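Local structure of RNA-dependent RNA polymerase (Farallon virus, 6DX5) at residues A[10-15]-A[157-162]; A[20-25]-A[147-152]. The protein probably copies viral RNA as an RNA-directed RNA polymerase, and the piece described here is its OTU-domain cysteine protease. All blocks are in the same frame, centred on the assembly; numbering follows the deposited sequence.

Contact 1. Residues A[10-15]-A[157-162]; sequences GPNLYT and FGTDSV
Over one face of the Phe157 ring lies the CD1 methyl of Leu13, 4.0 Å from the ring centroid and 16° off its normal, a CH-pi contact displaced toward the rim. Leu13 CG stands anti to its backbone N (chi1 166°), which carries the branch along the Phe157 side chain, the two pointing the same way. The phenyl group also meets Ala129, Glu130 and Ala133 of helix 126-136, a buried setting suited to a large apolar ring. Tyr14 is used differently: its CD1 comes obliquely to within 3.4 Å of Gly158 O, an oxygen that accepts a hydrogen bond from Lys156 NZ, while its OH touches Thr159 CG2 at 3.6 Å. The amide of Asn12 lies alongside the Gly158 backbone, with OD1 3.4 Å from Gly158 CA.

Leu13 and Phe157 form an antiparallel non-hydrogen-bonded pair where strand 13-16 borders strand 151-157. The former strand leaves a tight hairpin whose type II turn runs from Gly10 to Leu13. Proline suits the second position of that turn, and asparagine tolerates the positive phi of the third; Pro11 also packs on Tyr80 of the second subunit. Beside the pair, Gly158 N donates to Asn12 O over 3.0 Å. Phe157 CA reaches the same oxygen at 3.4 Å in a CA-H...O contact. Gly158 has a positive phi (110°), and in its conformation any side chain would collide with the carbonyl oxygen before it, so glycine is the fitting residue where the chain leaves the strand.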
ATOM      1  N   GLY A  10      -6.786   1.766   6.534  1.00 51.00           N
ATOM      2  CA  GLY A  10      -6.254   0.677   7.314  1.00 49.56           C
ATOM      3  C   GLY A  10      -6.307   1.129   8.760  1.00 38.81           C
ATOM      4  O   GLY A  10      -6.718   2.263   9.056  1.00 40.91           O
ATOM      5  N   PRO A  11      -5.891   0.284   9.688  1.00 38.09           N
ATOM      6  CA  PRO A  11      -5.959   0.694  11.101  1.00 39.95           C
ATOM      7  C   PRO A  11      -5.039   1.896  11.330  1.00 40.48           C
ATOM      8  O   PRO A  11      -3.827   1.850  11.038  1.00 34.91           O
ATOM      9  CB  PRO A  11      -5.506  -0.561  11.852  1.00 39.10           C
ATOM     10  CG  PRO A  11      -5.607  -1.717  10.829  1.00 42.04           C
ATOM     11  CD  PRO A  11      -5.398  -1.095   9.476  1.00 38.34           C
ATOM     12  N   ASN A  12      -5.639   3.021  11.774  1.00 36.28           N
ATOM     13  CA  ASN A  12      -4.905   4.262  12.016  1.00 33.51           C
ATOM     14  C   ASN A  12      -4.219   4.774  10.741  1.00 34.12           C
ATOM     15  O   ASN A  12      -3.202   5.464  10.813  1.00 33.54           O
ATOM     16  CB  ASN A  12      -3.861   4.045  13.134  1.00 34.41           C
ATOM     17  CG  ASN A  12      -3.344   5.332  13.739  1.00 39.68           C
ATOM     18  OD1 ASN A  12      -4.114   6.231  14.047  1.00 37.39           O
ATOM     19  ND2 ASN A  12      -2.005   5.432  13.888  1.00 39.76           N
ATOM     20  N   LEU A  13      -4.732   4.444   9.550  1.00 32.35           N
ATOM     21  CA  LEU A  13      -4.070   4.785   8.282  1.00 33.57           C
ATOM     22  C   LEU A  13      -5.072   5.403   7.308  1.00 34.83           C
ATOM     23  O   LEU A  13      -6.125   4.811   7.020  1.00 38.88           O
ATOM     24  CB  LEU A  13      -3.426   3.549   7.643  1.00 29.32           C
ATOM     25  CG  LEU A  13      -2.950   3.574   6.180  1.00 33.64           C
ATOM     26  CD1 LEU A  13      -1.861   4.634   5.847  1.00 29.70           C
ATOM     27  CD2 LEU A  13      -2.462   2.190   5.794  1.00 38.41           C
ATOM     28  N   TYR A  14      -4.732   6.581   6.803  1.00 34.01           N
ATOM     29  CA  TYR A  14      -5.601   7.380   5.946  1.00 36.38           C
ATOM     30  C   TYR A  14      -4.909   7.673   4.629  1.00 39.57           C
ATOM     31  O   TYR A  14      -3.681   7.695   4.528  1.00 34.59           O
ATOM     32  CB  TYR A  14      -6.008   8.733   6.605  1.00 33.51           C
ATOM     33  CG  TYR A  14      -6.710   8.534   7.917  1.00 42.96           C
ATOM     34  CD1 TYR A  14      -5.969   8.301   9.076  1.00 37.23           C
ATOM     35  CD2 TYR A  14      -8.111   8.535   8.001  1.00 43.06           C
ATOM     36  CE1 TYR A  14      -6.588   8.094  10.276  1.00 44.27           C
ATOM     37  CE2 TYR A  14      -8.747   8.320   9.205  1.00 46.86           C
ATOM     38  CZ  TYR A  14      -7.982   8.079  10.337  1.00 50.68           C
ATOM     39  OH  TYR A  14      -8.576   7.846  11.553  1.00 47.40           O
ATOM     40  N   THR A  15      -5.723   7.917   3.623  1.00 47.81           N
ATOM     41  CA  THR A  15      -5.235   8.275   2.316  1.00 47.87           C
ATOM     42  C   THR A  15      -6.084   9.427   1.800  1.00 47.95           C
ATOM     43  O   THR A  15      -7.168   9.716   2.322  1.00 44.54           O
ATOM     44  CB  THR A  15      -5.276   7.071   1.361  1.00 53.31           C
ATOM     45  OG1 THR A  15      -4.770   7.460   0.072  1.00 60.12           O
ATOM     46  CG2 THR A  15      -6.708   6.529   1.223  1.00 47.38           C
ATOM     47  N   PHE A 157      -0.388   8.182   8.763  1.00 26.46           N
ATOM     48  CA  PHE A 157      -0.538   7.317   9.916  1.00 28.62           C
ATOM     49  C   PHE A 157      -0.835   8.220  11.094  1.00 32.04           C
ATOM     50  O   PHE A 157      -0.012   9.078  11.422  1.00 28.94           O
ATOM     51  CB  PHE A 157       0.730   6.517  10.170  1.00 27.66           C
ATOM     52  CG  PHE A 157       1.082   5.584   9.057  1.00 35.41           C
ATOM     53  CD1 PHE A 157       0.643   4.268   9.097  1.00 46.20           C
ATOM     54  CD2 PHE A 157       1.881   5.983   8.000  1.00 37.19           C
ATOM     55  CE1 PHE A 157       0.969   3.370   8.099  1.00 42.86           C
ATOM     56  CE2 PHE A 157       2.204   5.071   6.983  1.00 42.97           C
ATOM     57  CZ  PHE A 157       1.752   3.768   7.064  1.00 43.52           C
ATOM     58  N   GLY A 158      -2.007   8.057  11.698  1.00 27.40           N
ATOM     59  CA  GLY A 158      -2.424   8.936  12.771  1.00 28.48           C
ATOM     60  C   GLY A 158      -3.560   9.843  12.338  1.00 28.68           C
ATOM     61  O   GLY A 158      -3.879   9.972  11.155  1.00 28.99           O
ATOM     62  N   THR A 159      -4.171  10.493  13.339  1.00 31.60           N
ATOM     63  CA  THR A 159      -5.380  11.298  13.146  1.00 32.64           C
ATOM     64  C   THR A 159      -5.169  12.809  13.130  1.00 36.61           C
ATOM     65  O   THR A 159      -6.150  13.534  12.952  1.00 41.78           O
ATOM     66  CB  THR A 159      -6.389  11.007  14.253  1.00 35.37           C
ATOM     67  OG1 THR A 159      -5.762  11.271  15.512  1.00 38.13           O
ATOM     68  CG2 THR A 159      -6.850   9.564  14.174  1.00 48.19           C
ATOM     69  N   ASP A 160      -3.960  13.318  13.378  1.00 36.54           N
ATOM     70  CA  ASP A 160      -3.773  14.769  13.362  1.00 39.10           C
ATOM     71  C   ASP A 160      -3.816  15.315  11.937  1.00 39.14           C
ATOM     72  O   ASP A 160      -3.674  14.584  10.949  1.00 34.44           O
ATOM     73  CB  ASP A 160      -2.438  15.167  13.994  1.00 47.44           C
ATOM     74  CG  ASP A 160      -2.420  14.989  15.501  1.00 67.29           C
ATOM     75  OD1 ASP A 160      -3.351  15.505  16.176  1.00 75.92           O
ATOM     76  OD2 ASP A 160      -1.461  14.335  16.001  1.00 72.98           O
ATOM     77  N   SER A 161      -3.982  16.629  11.844  1.00 34.31           N
ATOM     78  CA  SER A 161      -3.980  17.304  10.567  1.00 35.03           C
ATOM     79  C   SER A 161      -2.548  17.516  10.100  1.00 37.69           C
ATOM     80  O   SER A 161      -1.583  17.423  10.885  1.00 32.63           O
ATOM     81  CB  SER A 161      -4.674  18.656  10.669  1.00 39.75           C
ATOM     82  OG  SER A 161      -4.039  19.369  11.698  1.00 48.21           O
ATOM     83  N   VAL A 162      -2.427  17.807   8.792  1.00 32.78           N
ATOM     84  CA  VAL A 162      -1.115  18.031   8.187  1.00 37.42           C
ATOM     85  C   VAL A 162      -0.263  19.008   8.980  1.00 28.67           C
ATOM     86  O   VAL A 162       0.913  18.700   9.233  1.00 33.30           O
ATOM     87  CB  VAL A 162      -1.277  18.433   6.709  1.00 34.21           C
ATOM     88  CG1 VAL A 162       0.019  18.986   6.180  1.00 28.15           C
ATOM     89  CG2 VAL A 162      -1.757  17.201   5.912  1.00 27.26           C
TER

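Contact 2. Residues A[20-25]-A[147-152]; sequences IAIPDF and TDMKVL
A single beta bridge, Ala21 with Lys150, ties the loop ahead of strand 26-29 to the chain entering strand 151-157. Two backbone bonds flank it: Val151 N to Ile20 O at 3.1 Å, and Ile22 N to Met149 O at 3.3 Å. The Lys150 chain, bent at chi2 and chi3, folds back over the small methyl of Ala21, although the modelled place of its end is doubtful.

The side chains close up around this pairing. Ile22 has CG1 anti to its carbonyl carbon (chi1 -69°), and the two branches part company: CD1 meets Val151 CG2 at 3.6 Å, whereas CG2 presses on Met149 CE at 3.4 Å, tighter than usual for two carbons. Methionine suits this place because its flexible chain can fold its methyl back across Ile22, while Met149 CB rests 4.0 Å from Pro23 CD. Met149 itself has a positive phi, and just before it Asp148 OD1 accepts from Lys150 N at 3.2 Å, closing an Asx turn that shapes the approach to the strand. Further along, Leu152 packs on Cys171 of the second subunit.

Beta-branched Ile22 and Val151, both buried, pack against Trp143 of the adjoining strand 140-145, and Ile22 also touches Val145.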
ATOM      1  N   ILE A  20      -1.306  18.527  -4.997  1.00 65.19           N
ATOM      2  CA  ILE A  20      -0.630  19.757  -4.640  1.00 64.76           C
ATOM      3  C   ILE A  20       0.749  19.734  -5.299  1.00 62.36           C
ATOM      4  O   ILE A  20       1.208  18.706  -5.810  1.00 59.04           O
ATOM      5  CB  ILE A  20      -0.544  19.875  -3.102  1.00 66.26           C
ATOM      6  CG1 ILE A  20      -1.924  20.106  -2.509  1.00 71.93           C
ATOM      7  CG2 ILE A  20       0.225  21.031  -2.689  1.00 63.58           C
ATOM      8  CD1 ILE A  20      -1.909  20.020  -0.979  1.00 68.75           C
ATOM      9  N   ALA A  21       1.370  20.914  -5.359  1.00 57.73           N
ATOM     10  CA  ALA A  21       2.804  21.052  -5.511  1.00 50.41           C
ATOM     11  C   ALA A  21       3.422  21.218  -4.118  1.00 48.27           C
ATOM     12  O   ALA A  21       3.134  22.206  -3.427  1.00 54.54           O
ATOM     13  CB  ALA A  21       3.110  22.264  -6.384  1.00 58.10           C
ATOM     14  N   ILE A  22       4.305  20.298  -3.726  1.00 37.10           N
ATOM     15  CA  ILE A  22       4.982  20.361  -2.413  1.00 30.26           C
ATOM     16  C   ILE A  22       5.717  21.688  -2.176  1.00 38.07           C
ATOM     17  O   ILE A  22       5.564  22.256  -1.083  1.00 34.47           O
ATOM     18  CB  ILE A  22       5.942  19.175  -2.202  1.00 35.88           C
ATOM     19  CG1 ILE A  22       5.165  17.862  -2.034  1.00 37.87           C
ATOM     20  CG2 ILE A  22       6.821  19.377  -0.961  1.00 30.42           C
ATOM     21  CD1 ILE A  22       4.002  17.970  -1.086  1.00 37.50           C
ATOM     22  N   PRO A  23       6.490  22.250  -3.123  1.00 42.00           N
ATOM     23  CA  PRO A  23       7.246  23.477  -2.787  1.00 46.56           C
ATOM     24  C   PRO A  23       6.369  24.695  -2.506  1.00 47.54           C
ATOM     25  O   PRO A  23       6.863  25.659  -1.916  1.00 52.24           O
ATOM     26  CB  PRO A  23       8.138  23.696  -4.022  1.00 48.70           C
ATOM     27  CG  PRO A  23       8.233  22.333  -4.672  1.00 50.21           C
ATOM     28  CD  PRO A  23       6.831  21.800  -4.493  1.00 45.51           C
ATOM     29  N   ASP A  24       5.084  24.678  -2.871  1.00 45.64           N
ATOM     30  CA  ASP A  24       4.177  25.771  -2.513  1.00 51.37           C
ATOM     31  C   ASP A  24       3.771  25.795  -1.035  1.00 50.55           C
ATOM     32  O   ASP A  24       3.229  26.811  -0.593  1.00 52.09           O
ATOM     33  CB  ASP A  24       2.876  25.725  -3.341  1.00 61.21           C
ATOM     34  CG  ASP A  24       3.092  25.859  -4.874  1.00 74.18           C
ATOM     35  OD1 ASP A  24       2.239  25.314  -5.613  1.00 77.37           O
ATOM     36  OD2 ASP A  24       4.068  26.506  -5.344  1.00 75.74           O
ATOM     37  N   PHE A  25       3.969  24.699  -0.285  1.00 41.84           N
ATOM     38  CA  PHE A  25       3.573  24.597   1.122  1.00 42.02           C
ATOM     39  C   PHE A  25       4.699  24.185   2.058  1.00 36.61           C
ATOM     40  O   PHE A  25       4.601  24.459   3.256  1.00 39.59           O
ATOM     41  CB  PHE A  25       2.399  23.592   1.287  1.00 40.74           C
ATOM     42  CG  PHE A  25       1.147  24.023   0.560  1.00 44.42           C
ATOM     43  CD1 PHE A  25       0.206  24.816   1.196  1.00 46.79           C
ATOM     44  CD2 PHE A  25       0.955  23.712  -0.787  1.00 51.28           C
ATOM     45  CE1 PHE A  25      -0.922  25.283   0.508  1.00 52.71           C
ATOM     46  CE2 PHE A  25      -0.183  24.174  -1.493  1.00 51.22           C
ATOM     47  CZ  PHE A  25      -1.118  24.957  -0.845  1.00 51.72           C
ATOM     48  N   THR A 147       9.162  13.306 -10.018  1.00 36.80           N
ATOM     49  CA  THR A 147      10.497  13.868  -9.911  1.00 44.44           C
ATOM     50  C   THR A 147      10.504  15.394  -9.942  1.00 44.67           C
ATOM     51  O   THR A 147      11.512  15.981  -9.542  1.00 45.52           O
ATOM     52  CB  THR A 147      11.382  13.289 -11.020  1.00 46.05           C
ATOM     53  OG1 THR A 147      10.761  13.550 -12.287  1.00 48.90           O
ATOM     54  CG2 THR A 147      11.501  11.738 -10.827  1.00 41.87           C
ATOM     55  N   ASP A 148       9.409  16.034 -10.366  1.00 38.60           N
ATOM     56  CA  ASP A 148       9.207  17.474 -10.257  1.00 40.86           C
ATOM     57  C   ASP A 148       8.403  17.887  -9.004  1.00 43.66           C
ATOM     58  O   ASP A 148       7.848  18.996  -8.969  1.00 53.19           O
ATOM     59  CB  ASP A 148       8.522  17.985 -11.522  1.00 53.77           C
ATOM     60  CG  ASP A 148       7.151  17.340 -11.762  1.00 74.43           C
ATOM     61  OD1 ASP A 148       6.481  16.946 -10.786  1.00 82.26           O
ATOM     62  OD2 ASP A 148       6.706  17.253 -12.929  1.00 88.28           O
ATOM     63  N   MET A 149       8.294  17.014  -8.004  1.00 36.03           N
ATOM     64  CA  MET A 149       7.709  17.299  -6.687  1.00 38.70           C
ATOM     65  C   MET A 149       6.192  17.554  -6.718  1.00 30.37           C
ATOM     66  O   MET A 149       5.641  18.062  -5.747  1.00 34.20           O
ATOM     67  CB  MET A 149       8.436  18.468  -6.000  1.00 39.73           C
ATOM     68  CG  MET A 149       9.865  18.140  -5.555  1.00 43.71           C
ATOM     69  SD  MET A 149      10.025  17.053  -4.067  1.00 47.34           S
ATOM     70  CE  MET A 149       9.398  18.071  -2.760  1.00 46.45           C
ATOM     71  N   LYS A 150       5.493  17.191  -7.799  1.00 34.52           N
ATOM     72  CA  LYS A 150       4.025  17.140  -7.818  1.00 35.93           C
ATOM     73  C   LYS A 150       3.552  15.858  -7.158  1.00 30.56           C
ATOM     74  O   LYS A 150       4.100  14.774  -7.427  1.00 29.86           O
ATOM     75  CB  LYS A 150       3.459  17.167  -9.251  1.00 40.02           C
ATOM     76  CG  LYS A 150       3.781  18.338 -10.153  1.00 56.76           C
ATOM     77  CD  LYS A 150       3.787  19.664  -9.456  1.00 72.93           C
ATOM     78  CE  LYS A 150       5.170  20.023  -9.085  1.00 81.62           C
ATOM     79  NZ  LYS A 150       5.374  21.029  -8.051  1.00 82.02           N
ATOM     80  N   VAL A 151       2.517  15.980  -6.319  1.00 28.74           N
ATOM     81  CA  VAL A 151       2.054  14.865  -5.503  1.00 26.62           C
ATOM     82  C   VAL A 151       1.345  13.833  -6.370  1.00 34.86           C
ATOM     83  O   VAL A 151       0.489  14.175  -7.204  1.00 36.85           O
ATOM     84  CB  VAL A 151       1.124  15.365  -4.389  1.00 29.55           C
ATOM     85  CG1 VAL A 151       0.590  14.175  -3.570  1.00 27.56           C
ATOM     86  CG2 VAL A 151       1.860  16.296  -3.477  1.00 32.42           C
ATOM     87  N   LEU A 152       1.689  12.554  -6.180  1.00 29.40           N
ATOM     88  CA  LEU A 152       0.925  11.478  -6.816  1.00 31.82           C
ATOM     89  C   LEU A 152      -0.183  10.993  -5.880  1.00 29.16           C
ATOM     90  O   LEU A 152      -1.327  10.851  -6.299  1.00 33.76           O
ATOM     91  CB  LEU A 152       1.841  10.301  -7.192  1.00 37.17           C
ATOM     92  CG  LEU A 152       3.015  10.520  -8.147  1.00 40.40           C
ATOM     93  CD1 LEU A 152       4.166   9.512  -7.927  1.00 34.90           C
ATOM     94  CD2 LEU A 152       2.473  10.369  -9.514  1.00 45.04           C
TER

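Overall arrangement
The two contacts lie toward opposite ends of strand 151-157, their centres 20 Å apart and their nearest atoms about 7 Å apart, without touching. Contact 2 meets the chain as it enters that strand, contact 1 as it leaves. In sequence contact 2 is nested within contact 1: the order is 10-15, 20-25, 147-152, 157-162, and the helices of the OTU domain fall between 20-25 and 147-152. Contact 1 pairs two neighbouring strands of the mixed sheet, 13-16 and 151-157; contact 2 ties the loop leading from strand 13-16 to the outermost strand 26-29 to the beginning of strand 151-157. Both also touch the second subunit of the assembly.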